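Local atomic coordinates of ubiquitin conjugating enzyme (Agrocybe aegerita, PDB entry 3WE5), a protein that probably takes part in ubiquitin conjugation as an E2 enzyme, receiving activated ubiquitin as a thioester and passing it on toward substrates. Residues P101-V106 against S136-C141; L75-D80 against A129-L134. All coordinates share one frame; numbering follows the deposited sequence.

Contact 1. Residues P101-V106 against S136-C141; sequences PVHPHV and SMLASC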
loop_
_atom_site.group_PDB
_atom_site.type_symbol
_atom_site.label_atom_id
_atom_site.label_comp_id
_atom_site.label_asym_id
_atom_site.label_seq_id
_atom_site.Cartn_x
_atom_site.Cartn_y
_atom_site.Cartn_z
ATOM N N PRO A 101 -6.105 -9.214 -9.033
ATOM C CA PRO A 101 -6.412 -7.835 -9.427
ATOM C C PRO A 101 -5.284 -6.912 -8.959
ATOM O O PRO A 101 -4.726 -7.134 -7.875
ATOM C CB PRO A 101 -7.702 -7.529 -8.661
ATOM C CG PRO A 101 -7.757 -8.562 -7.549
ATOM C CD PRO A 101 -7.089 -9.770 -8.084
ATOM N N VAL A 102 -4.940 -5.910 -9.766
ATOM C CA VAL A 102 -3.959 -4.918 -9.338
ATOM C C VAL A 102 -4.672 -3.887 -8.477
ATOM O O VAL A 102 -5.502 -3.106 -8.964
ATOM C CB VAL A 102 -3.264 -4.248 -10.530
ATOM C CG1 VAL A 102 -2.219 -3.256 -10.037
ATOM C CG2 VAL A 102 -2.616 -5.301 -11.399
ATOM N N HIS A 103 -4.365 -3.906 -7.183
ATOM C CA HIS A 103 -5.095 -3.142 -6.186
ATOM C C HIS A 103 -4.171 -2.927 -4.996
ATOM O O HIS A 103 -3.352 -3.797 -4.692
ATOM C CB HIS A 103 -6.340 -3.940 -5.743
ATOM C CG HIS A 103 -7.217 -3.206 -4.788
ATOM N ND1 HIS A 103 -6.993 -3.198 -3.427
ATOM C CD2 HIS A 103 -8.319 -2.446 -4.986
ATOM C CE1 HIS A 103 -7.905 -2.457 -2.835
ATOM N NE2 HIS A 103 -8.733 -2.000 -3.759
ATOM N N PRO A 104 -4.278 -1.765 -4.324
ATOM C CA PRO A 104 -3.352 -1.440 -3.224
ATOM C C PRO A 104 -3.433 -2.347 -2.000
ATOM O O PRO A 104 -2.540 -2.294 -1.152
ATOM C CB PRO A 104 -3.775 -0.018 -2.818
ATOM C CG PRO A 104 -4.468 0.536 -4.001
ATOM C CD PRO A 104 -5.165 -0.628 -4.640
ATOM N N HIS A 105 -4.487 -3.151 -1.890
ATOM C CA HIS A 105 -4.601 -4.091 -0.788
ATOM C C HIS A 105 -4.455 -5.550 -1.231
ATOM O O HIS A 105 -4.655 -6.466 -0.423
ATOM C CB HIS A 105 -5.919 -3.875 -0.048
ATOM C CG HIS A 105 -5.942 -2.615 0.759
ATOM N ND1 HIS A 105 -5.669 -2.590 2.110
ATOM C CD2 HIS A 105 -6.158 -1.327 0.396
ATOM C CE1 HIS A 105 -5.742 -1.347 2.550
ATOM N NE2 HIS A 105 -6.047 -0.563 1.531
ATOM N N VAL A 106 -4.077 -5.760 -2.492
ATOM C CA VAL A 106 -3.891 -7.113 -3.030
ATOM C C VAL A 106 -2.481 -7.333 -3.541
ATOM O O VAL A 106 -2.036 -6.652 -4.453
ATOM C CB VAL A 106 -4.904 -7.429 -4.153
ATOM C CG1 VAL A 106 -4.725 -8.893 -4.629
ATOM C CG2 VAL A 106 -6.324 -7.238 -3.633
ATOM N N SER A 136 -16.552 -4.949 -3.028
ATOM C CA SER A 136 -16.687 -3.519 -2.723
ATOM C C SER A 136 -15.347 -2.813 -2.555
ATOM O O SER A 136 -15.200 -1.637 -2.914
ATOM C CB SER A 136 -17.514 -3.334 -1.446
ATOM O OG SER A 136 -18.844 -3.762 -1.625
ATOM N N MET A 137 -14.371 -3.517 -1.986
ATOM C CA MET A 137 -13.026 -2.982 -1.872
ATOM C C MET A 137 -12.428 -2.740 -3.255
ATOM O O MET A 137 -11.783 -1.713 -3.494
ATOM C CB MET A 137 -12.142 -3.959 -1.083
ATOM C CG MET A 137 -10.653 -3.621 -1.074
ATOM S SD MET A 137 -9.652 -5.041 -0.574
ATOM C CE MET A 137 -9.501 -5.915 -2.121
ATOM N N LEU A 138 -12.652 -3.677 -4.171
ATOM C CA LEU A 138 -12.174 -3.504 -5.534
ATOM C C LEU A 138 -12.931 -2.331 -6.178
ATOM O O LEU A 138 -12.331 -1.498 -6.874
ATOM C CB LEU A 138 -12.336 -4.798 -6.342
ATOM C CG LEU A 138 -11.454 -6.013 -6.008
ATOM C CD1 LEU A 138 -11.804 -7.189 -6.901
ATOM C CD2 LEU A 138 -10.001 -5.683 -6.185
ATOM N N ALA A 139 -14.226 -2.241 -5.913
ATOM C CA ALA A 139 -15.056 -1.199 -6.528
ATOM C C ALA A 139 -14.605 0.197 -6.091
ATOM O O ALA A 139 -14.744 1.168 -6.838
ATOM C CB ALA A 139 -16.526 -1.414 -6.183
ATOM N N SER A 140 -14.084 0.291 -4.871
ATOM C CA SER A 140 -13.703 1.580 -4.287
ATOM C C SER A 140 -12.403 2.160 -4.859
ATOM O O SER A 140 -12.132 3.352 -4.692
ATOM C CB SER A 140 -13.583 1.440 -2.766
ATOM O OG SER A 140 -12.341 0.860 -2.413
ATOM N N CYS A 141 -11.603 1.331 -5.530
ATOM C CA CYS A 141 -10.315 1.765 -6.075
ATOM C C CYS A 141 -10.485 2.753 -7.230
ATOM O O CYS A 141 -11.206 2.492 -8.189
ATOM C CB CYS A 141 -9.508 0.555 -6.536
ATOM S SG CYS A 141 -7.810 0.893 -7.057
#
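His-103 and Met-137 make the heart of this contact, with Leu-138 third in buried surface. His-103 opens the sequence His-Pro-His, which in this protein takes the place of the His-Pro-Asn motif of most E2 enzymes, and starts a type I turn ending at Val-106. With CG anti to the backbone N (chi1 -176°), its imidazole extends to the last turn of helix 127-140. There His-103 NE2 donates to Met-137 O at 3.1 Å, a bent bond (136° at the hydrogen) arriving from above the carbonyl plane. Ser-140 OG donates to Met-137 O from the opposite face of that plane at 2.8 Å. His-103 ND1, the other ring nitrogen, accepts from His-105 N at 2.9 Å, so both ring nitrogens are engaged and the rotation of the imidazole is fixed.

Met-137 bends at chi3 (84°) and lays CE over one face of the His-103 imidazole, 4.1 Å from its centroid, as a CH-pi contact; Pro-104 CD covers the opposite face. The same methyl reaches Val-106 CG2, while Met-137 SD meets His-105 CB. Leu-138 uses one branch alone: Leu-138 CD2 lies 3.8 Å from His-103 CD2 and also touches Pro-101 CB. Cys-141 CB closes on His-103 CD2 at 3.6 Å.

Beyond the segments, the backbone of His-105 bonds to Cys-113, and Ser-140 O accepts from Lys-143 of the second subunit. His-103 thus serves as donor at NE2 and acceptor at ND1, and one ring ties the turn to the helix end.

Contact 2. Residues L75-D80 against A129-L134; sequences LQFRFD and AVCVTL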
loop_
_atom_site.group_PDB
_atom_site.type_symbol
_atom_site.label_atom_id
_atom_site.label_comp_id
_atom_site.label_asym_id
_atom_site.label_seq_id
_atom_site.Cartn_x
_atom_site.Cartn_y
_atom_site.Cartn_z
ATOM N N LEU A 75 -11.354 -16.320 -6.509
ATOM C CA LEU A 75 -11.097 -16.100 -5.074
ATOM C C LEU A 75 -11.215 -17.436 -4.351
ATOM O O LEU A 75 -12.214 -18.143 -4.492
ATOM C CB LEU A 75 -12.126 -15.109 -4.519
ATOM C CG LEU A 75 -11.977 -14.632 -3.069
ATOM C CD1 LEU A 75 -10.670 -13.838 -2.912
ATOM C CD2 LEU A 75 -13.188 -13.765 -2.657
ATOM N N GLN A 76 -10.183 -17.770 -3.571
ATOM C CA GLN A 76 -10.132 -19.046 -2.859
ATOM C C GLN A 76 -10.303 -18.818 -1.364
ATOM O O GLN A 76 -9.725 -17.879 -0.819
ATOM C CB GLN A 76 -8.772 -19.689 -3.141
ATOM C CG GLN A 76 -8.481 -21.021 -2.426
ATOM C CD GLN A 76 -7.039 -21.438 -2.714
ATOM O OE1 GLN A 76 -6.749 -21.956 -3.783
ATOM N NE2 GLN A 76 -6.128 -21.138 -1.798
ATOM N N PHE A 77 -11.142 -19.642 -0.746
ATOM C CA PHE A 77 -11.308 -19.695 0.710
ATOM C C PHE A 77 -10.748 -21.013 1.200
ATOM O O PHE A 77 -11.112 -22.061 0.679
ATOM C CB PHE A 77 -12.786 -19.655 1.073
ATOM C CG PHE A 77 -13.400 -18.310 0.885
ATOM C CD1 PHE A 77 -13.665 -17.836 -0.379
ATOM C CD2 PHE A 77 -13.710 -17.518 1.986
ATOM C CE1 PHE A 77 -14.234 -16.553 -0.549
ATOM C CE2 PHE A 77 -14.260 -16.286 1.829
ATOM C CZ PHE A 77 -14.511 -15.784 0.564
ATOM N N ARG A 78 -9.892 -20.967 2.215
ATOM C CA ARG A 78 -9.505 -22.193 2.927
ATOM C C ARG A 78 -9.942 -22.119 4.382
ATOM O O ARG A 78 -9.766 -21.073 5.031
ATOM C CB ARG A 78 -7.988 -22.411 2.819
ATOM C CG ARG A 78 -7.560 -22.967 1.476
ATOM C CD ARG A 78 -6.079 -23.310 1.447
ATOM N NE ARG A 78 -5.265 -22.109 1.344
ATOM C CZ ARG A 78 -3.938 -22.102 1.404
ATOM N NH1 ARG A 78 -3.274 -23.238 1.600
ATOM N NH2 ARG A 78 -3.278 -20.962 1.279
ATOM N N PHE A 79 -10.508 -23.212 4.889
ATOM C CA PHE A 79 -11.095 -23.260 6.245
ATOM C C PHE A 79 -10.327 -24.233 7.129
ATOM O O PHE A 79 -10.071 -25.369 6.715
ATOM C CB PHE A 79 -12.570 -23.703 6.193
ATOM C CG PHE A 79 -13.395 -22.957 5.155
ATOM C CD1 PHE A 79 -13.818 -21.657 5.408
ATOM C CD2 PHE A 79 -13.721 -23.550 3.946
ATOM C CE1 PHE A 79 -14.541 -20.934 4.439
ATOM C CE2 PHE A 79 -14.481 -22.847 2.988
ATOM C CZ PHE A 79 -14.879 -21.545 3.243
ATOM N N ASP A 80 -9.953 -23.813 8.334
ATOM C CA ASP A 80 -9.359 -24.788 9.269
ATOM C C ASP A 80 -10.408 -25.352 10.223
ATOM O O ASP A 80 -11.590 -25.024 10.118
ATOM C CB ASP A 80 -8.128 -24.213 9.989
ATOM C CG ASP A 80 -8.459 -23.059 10.923
ATOM O OD1 ASP A 80 -9.555 -23.037 11.512
ATOM O OD2 ASP A 80 -7.612 -22.161 11.090
ATOM N N ALA A 129 -20.450 -12.801 2.861
ATOM C CA ALA A 129 -20.077 -11.453 3.347
ATOM C C ALA A 129 -18.656 -11.049 2.996
ATOM O O ALA A 129 -18.400 -9.909 2.622
ATOM C CB ALA A 129 -20.328 -11.325 4.888
ATOM N N VAL A 130 -17.706 -11.967 3.104
ATOM C CA VAL A 130 -16.355 -11.682 2.700
ATOM C C VAL A 130 -16.287 -11.381 1.198
ATOM O O VAL A 130 -15.591 -10.454 0.780
ATOM C CB VAL A 130 -15.419 -12.860 3.037
ATOM C CG1 VAL A 130 -14.012 -12.608 2.494
ATOM C CG2 VAL A 130 -15.382 -13.070 4.547
ATOM N N CYS A 131 -16.973 -12.191 0.389
ATOM C CA CYS A 131 -16.978 -11.972 -1.065
ATOM C C CYS A 131 -17.484 -10.576 -1.413
ATOM O O CYS A 131 -16.895 -9.877 -2.263
ATOM C CB CYS A 131 -17.901 -12.973 -1.742
ATOM S SG CYS A 131 -17.210 -14.674 -1.828
ATOM N N VAL A 132 -18.588 -10.205 -0.779
ATOM C CA VAL A 132 -19.205 -8.885 -1.025
ATOM C C VAL A 132 -18.286 -7.757 -0.598
ATOM O O VAL A 132 -18.143 -6.747 -1.311
ATOM C CB VAL A 132 -20.544 -8.761 -0.288
ATOM C CG1 VAL A 132 -21.009 -7.300 -0.228
ATOM C CG2 VAL A 132 -21.610 -9.649 -0.936
ATOM N N THR A 133 -17.684 -7.904 0.586
ATOM C CA THR A 133 -16.712 -6.923 1.079
ATOM C C THR A 133 -15.516 -6.739 0.158
ATOM O O THR A 133 -15.093 -5.616 -0.103
ATOM C CB THR A 133 -16.219 -7.296 2.524
ATOM O OG1 THR A 133 -17.348 -7.370 3.403
ATOM C CG2 THR A 133 -15.232 -6.267 3.059
ATOM N N LEU A 134 -14.959 -7.831 -0.354
ATOM C CA LEU A 134 -13.814 -7.732 -1.237
ATOM C C LEU A 134 -14.215 -7.162 -2.604
ATOM O O LEU A 134 -13.436 -6.414 -3.225
ATOM C CB LEU A 134 -13.137 -9.106 -1.406
ATOM C CG LEU A 134 -12.523 -9.670 -0.127
ATOM C CD1 LEU A 134 -11.943 -11.053 -0.380
ATOM C CD2 LEU A 134 -11.431 -8.752 0.425
#
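Leu-75 and Cys-131 bring the backbones nearest, their CA atoms 8.2 Å apart; the CA atoms of Phe-77 and Val-130 are already 9.7 Å apart. Strand 75-78 and helix 129-134 run roughly antiparallel, at 144° between their N-to-C directions, and their axes come within 10.9 Å. This is the helix-on-sheet core of the ubiquitin-conjugating (UBC) fold: helix 127-140 packs on the antiparallel sheet in which strand 72-78 sits between 55-61 and 89-92. The strand offers alternate residues, Leu-75 and Phe-77, to the helix, which answers with Val-130, Cys-131 and Leu-134.

Phe-77 has the larger share of the strand's buried surface. Its CG stands beside the backbone N and anti to the carbonyl carbon (chi1 -73°), and the far end of the ring enters between Val-130 and Cys-131. Val-130 CG1 approaches Phe-77 CE2 to 3.7 Å. Val-130 CB lies at the ring edge, in plane. Nearer CE1, Cys-131 SG sits 4.8 Å from the centroid of the Phe-77 ring and 66° off the ring normal, an oblique sulfur-aromatic contact. Phe-58 of strand 55-61 also meets the Phe-77 ring, with the planes steeply inclined, and Val-90 of strand 89-92 packs on both Phe-77 and Leu-75.

One helical turn beyond Val-130, Leu-134 crosses Leu-75 at about a right angle. Away from the strand, Ala-129 O receives Thr-133 N and Thr-133 OG1 from opposite faces of its plane, so the threonine hydroxyl is satisfied within the helix. At the leucine pair a single methyl does the work: Leu-134 CD1 lies against both branches of Leu-75, 3.8 Å from Leu-75 CD2 and 4.0 Å from Leu-75 CD1.

Both contacts use helix 127-140, whose neighbouring portions, with Cys-141 just past its end, serve different partners; the contact centres are about 15 Å apart. The centre of contact 2 lies about 3 Å from the centre of the chain, and the contact is wholly apolar, methyl groups, a thiol and a phenyl ring joining helix to sheet. The centre of contact 1, about 12 Å from that of the chain, is also largely buried but joins the helix end to an irregular loop. There one hydrogen bond from an imidazole joins the segments alongside apolar contacts, a second holds the ring within its own loop, and the second subunit comes close. Phe-92 and Val-90 of strand 89-92 pack against contacts 1 and 2 respectively.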